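Local atomic coordinates of Two-component response regulator yesN (Fusobacterium nucleatum, PDB entry 3LSG), a protein that probably binds specific DNA sequences as a transcription factor of a two-component system, the chain here being its C-terminal AraC-type helix-turn-helix domain. Residues A[13-21]-A[75-83]. Sequence-based numbering, arbitrary orientation.
Sequences ESYTDSQFT and AEQVGFEDV
Ser18 and Gly79 bring two interhelical loops together backbone to backbone, their CA atoms 4.0 Å apart. Two CA-H...O contacts run in opposite senses across the seam: Ser18 CA lies 3.2 Å from Gly79 O, and Gly79 CA reaches back to Thr16 O at 3.4 Å. Gly79 has a positive phi (90°), a conformation that suits glycine, and with no side chain it lets Tyr15 O and Thr16 O come close to its CA. Beside it, Thr16 lays CG2 against Gln77 O (3.3 Å), while a water donates to both Thr16 O and Glu76 O, extending the seam to the end of helix 71-77.

At the other end, the extended Glu81 side chain meets Gln19 at about a right angle, amide and carboxylate planes 71° apart. Gln19 NE2 gives OE1 of Glu81 a weak hydrogen bond of 3.4 Å and Ser18 OG a shorter one of 2.8 Å; the bend of the Gln19 chain at chi2 (-52°) turns its amide back to this hydroxyl. An Asx turn, Gln19 N to Asp17 OD1, shapes the 15-21 loop, and Glu81 OE1 also accepts from Ser23 N of the second subunit. Helix 48-66 backs both loops: Arg56 donates to Tyr15 O, and Tyr15 and Val78 pack on Lys59. The contact thus joins the loops after helices 2-14 and 71-77 alongside the long linking helix 48-66, consistent with the paired helix-turn-helix subdomains of the AraC family.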
loop_
_atom_site.group_PDB
_atom_site.type_symbol
_atom_site.label_atom_id
_atom_site.label_comp_id
_atom_site.label_asym_id
_atom_site.label_seq_id
_atom_site.Cartn_x
_atom_site.Cartn_y
_atom_site.Cartn_z
ATOM N N GLU A 13 6.569 -3.895 -16.592
ATOM C CA GLU A 13 7.881 -3.280 -16.531
ATOM C C GLU A 13 8.130 -2.691 -15.149
ATOM O O GLU A 13 9.267 -2.628 -14.688
ATOM C CB GLU A 13 7.965 -2.178 -17.594
ATOM C CG GLU A 13 9.359 -1.908 -18.117
ATOM C CD GLU A 13 10.052 -0.789 -17.371
ATOM O OE1 GLU A 13 9.496 0.332 -17.335
ATOM O OE2 GLU A 13 11.154 -1.026 -16.832
ATOM N N SER A 14 7.059 -2.286 -14.472
ATOM C CA SER A 14 7.205 -1.435 -13.297
ATOM C C SER A 14 6.933 -2.087 -11.951
ATOM O O SER A 14 7.260 -1.506 -10.905
ATOM C CB SER A 14 6.310 -0.186 -13.430
ATOM O OG SER A 14 6.581 0.531 -14.623
ATOM N N TYR A 15 6.327 -3.271 -11.943
ATOM C CA TYR A 15 5.836 -3.811 -10.666
ATOM C C TYR A 15 6.951 -4.125 -9.674
ATOM O O TYR A 15 6.712 -4.168 -8.473
ATOM C CB TYR A 15 4.918 -5.024 -10.872
ATOM C CG TYR A 15 5.640 -6.297 -11.260
ATOM C CD1 TYR A 15 6.048 -7.207 -10.288
ATOM C CD2 TYR A 15 5.887 -6.605 -12.596
ATOM C CE1 TYR A 15 6.698 -8.379 -10.630
ATOM C CE2 TYR A 15 6.544 -7.781 -12.951
ATOM C CZ TYR A 15 6.947 -8.659 -11.960
ATOM O OH TYR A 15 7.597 -9.823 -12.291
ATOM N N THR A 16 8.171 -4.319 -10.163
ATOM C CA THR A 16 9.302 -4.593 -9.268
ATOM C C THR A 16 9.816 -3.321 -8.595
ATOM O O THR A 16 10.699 -3.383 -7.738
ATOM C CB THR A 16 10.491 -5.262 -10.005
ATOM O OG1 THR A 16 10.967 -4.388 -11.032
ATOM C CG2 THR A 16 10.078 -6.580 -10.625
ATOM N N ASP A 17 9.278 -2.170 -9.001
ATOM C CA ASP A 17 9.647 -0.873 -8.415
ATOM C C ASP A 17 8.754 -0.555 -7.217
ATOM O O ASP A 17 7.543 -0.395 -7.357
ATOM C CB ASP A 17 9.522 0.237 -9.467
ATOM C CG ASP A 17 9.948 1.614 -8.945
ATOM O OD1 ASP A 17 10.334 1.759 -7.764
ATOM O OD2 ASP A 17 9.887 2.571 -9.737
ATOM N N SER A 18 9.355 -0.467 -6.038
ATOM C CA SER A 18 8.592 -0.238 -4.826
ATOM C C SER A 18 7.933 1.136 -4.834
ATOM O O SER A 18 7.019 1.371 -4.056
ATOM C CB SER A 18 9.469 -0.395 -3.582
ATOM O OG SER A 18 10.364 0.691 -3.450
ATOM N N GLN A 19 8.394 2.040 -5.703
ATOM C CA GLN A 19 7.805 3.382 -5.774
ATOM C C GLN A 19 6.668 3.490 -6.817
ATOM O O GLN A 19 6.086 4.553 -6.998
ATOM C CB GLN A 19 8.887 4.459 -6.003
ATOM C CG GLN A 19 10.067 4.416 -4.992
ATOM C CD GLN A 19 9.619 4.423 -3.518
ATOM O OE1 GLN A 19 8.907 5.325 -3.069
ATOM N NE2 GLN A 19 10.048 3.410 -2.762
ATOM N N PHE A 20 6.351 2.381 -7.481
ATOM C CA PHE A 20 5.308 2.349 -8.503
ATOM C C PHE A 20 3.919 2.297 -7.873
ATOM O O PHE A 20 3.604 1.360 -7.161
ATOM C CB PHE A 20 5.518 1.145 -9.424
ATOM C CG PHE A 20 4.491 1.020 -10.527
ATOM C CD1 PHE A 20 4.464 1.927 -11.576
ATOM C CD2 PHE A 20 3.569 -0.014 -10.521
ATOM C CE1 PHE A 20 3.534 1.812 -12.587
ATOM C CE2 PHE A 20 2.635 -0.140 -11.532
ATOM C CZ PHE A 20 2.624 0.762 -12.571
ATOM N N THR A 21 3.108 3.327 -8.133
ATOM C CA THR A 21 1.789 3.475 -7.545
ATOM C C THR A 21 0.765 3.839 -8.617
ATOM O O THR A 21 1.103 4.026 -9.790
ATOM C CB THR A 21 1.779 4.608 -6.503
ATOM O OG1 THR A 21 2.052 5.856 -7.155
ATOM C CG2 THR A 21 2.844 4.371 -5.445
ATOM N N ALA A 75 11.215 -10.076 -1.337
ATOM C CA ALA A 75 10.444 -8.851 -1.101
ATOM C C ALA A 75 10.991 -7.726 -1.970
ATOM O O ALA A 75 10.252 -7.050 -2.681
ATOM C CB ALA A 75 10.495 -8.452 0.374
ATOM N N GLU A 76 12.302 -7.538 -1.928
ATOM C CA GLU A 76 12.937 -6.476 -2.698
ATOM C C GLU A 76 12.689 -6.650 -4.196
ATOM O O GLU A 76 12.444 -5.694 -4.916
ATOM C CB GLU A 76 14.443 -6.468 -2.433
ATOM C CG GLU A 76 15.203 -5.450 -3.249
ATOM C CD GLU A 76 16.669 -5.428 -2.882
ATOM O OE1 GLU A 76 17.247 -6.525 -2.716
ATOM O OE2 GLU A 76 17.236 -4.320 -2.751
ATOM N N GLN A 77 12.742 -7.887 -4.658
ATOM C CA GLN A 77 12.628 -8.155 -6.085
ATOM C C GLN A 77 11.201 -8.069 -6.616
ATOM O O GLN A 77 10.988 -8.062 -7.826
ATOM C CB GLN A 77 13.262 -9.507 -6.409
ATOM C CG GLN A 77 14.761 -9.459 -6.204
ATOM C CD GLN A 77 15.460 -10.730 -6.608
ATOM O OE1 GLN A 77 14.989 -11.465 -7.473
ATOM N NE2 GLN A 77 16.596 -10.999 -5.979
ATOM N N VAL A 78 10.219 -8.012 -5.725
ATOM C CA VAL A 78 8.829 -7.870 -6.179
ATOM C C VAL A 78 8.222 -6.544 -5.742
ATOM O O VAL A 78 7.004 -6.384 -5.700
ATOM C CB VAL A 78 7.936 -9.071 -5.772
ATOM C CG1 VAL A 78 8.580 -10.364 -6.259
ATOM C CG2 VAL A 78 7.735 -9.112 -4.257
ATOM N N GLY A 79 9.082 -5.583 -5.418
ATOM C CA GLY A 79 8.613 -4.234 -5.167
ATOM C C GLY A 79 8.224 -3.892 -3.735
ATOM O O GLY A 79 7.530 -2.906 -3.529
ATOM N N PHE A 80 8.671 -4.680 -2.756
ATOM C CA PHE A 80 8.377 -4.393 -1.344
ATOM C C PHE A 80 9.635 -3.953 -0.612
ATOM O O PHE A 80 10.609 -4.697 -0.577
ATOM C CB PHE A 80 7.846 -5.643 -0.629
ATOM C CG PHE A 80 6.411 -5.938 -0.908
ATOM C CD1 PHE A 80 5.421 -5.528 -0.025
ATOM C CD2 PHE A 80 6.040 -6.636 -2.051
ATOM C CE1 PHE A 80 4.080 -5.817 -0.281
ATOM C CE2 PHE A 80 4.721 -6.926 -2.307
ATOM C CZ PHE A 80 3.733 -6.505 -1.429
ATOM N N GLU A 81 9.619 -2.772 0.006
ATOM C CA GLU A 81 10.785 -2.361 0.775
ATOM C C GLU A 81 10.779 -2.964 2.177
ATOM O O GLU A 81 11.818 -3.046 2.825
ATOM C CB GLU A 81 10.977 -0.825 0.797
ATOM C CG GLU A 81 9.726 0.024 0.630
ATOM C CD GLU A 81 10.055 1.517 0.442
ATOM O OE1 GLU A 81 9.115 2.355 0.365
ATOM O OE2 GLU A 81 11.262 1.855 0.381
ATOM N N ASP A 82 9.608 -3.405 2.629
ATOM C CA ASP A 82 9.478 -3.976 3.968
ATOM C C ASP A 82 9.220 -5.478 3.899
ATOM O O ASP A 82 8.128 -5.896 3.522
ATOM C CB ASP A 82 8.336 -3.271 4.718
ATOM C CG ASP A 82 8.255 -3.661 6.198
ATOM O OD1 ASP A 82 8.664 -4.781 6.565
ATOM O OD2 ASP A 82 7.780 -2.830 7.003
ATOM N N VAL A 83 10.209 -6.289 4.282
ATOM C CA VAL A 83 10.054 -7.750 4.215
ATOM C C VAL A 83 8.886 -8.275 5.062
ATOM O O VAL A 83 8.240 -9.235 4.699
ATOM C CB VAL A 83 11.354 -8.492 4.602
ATOM C CG1 VAL A 83 11.793 -8.138 6.019
ATOM C CG2 VAL A 83 11.182 -9.996 4.469
HETATM O O HOH W 1 13.253 -4.460 -7.303
#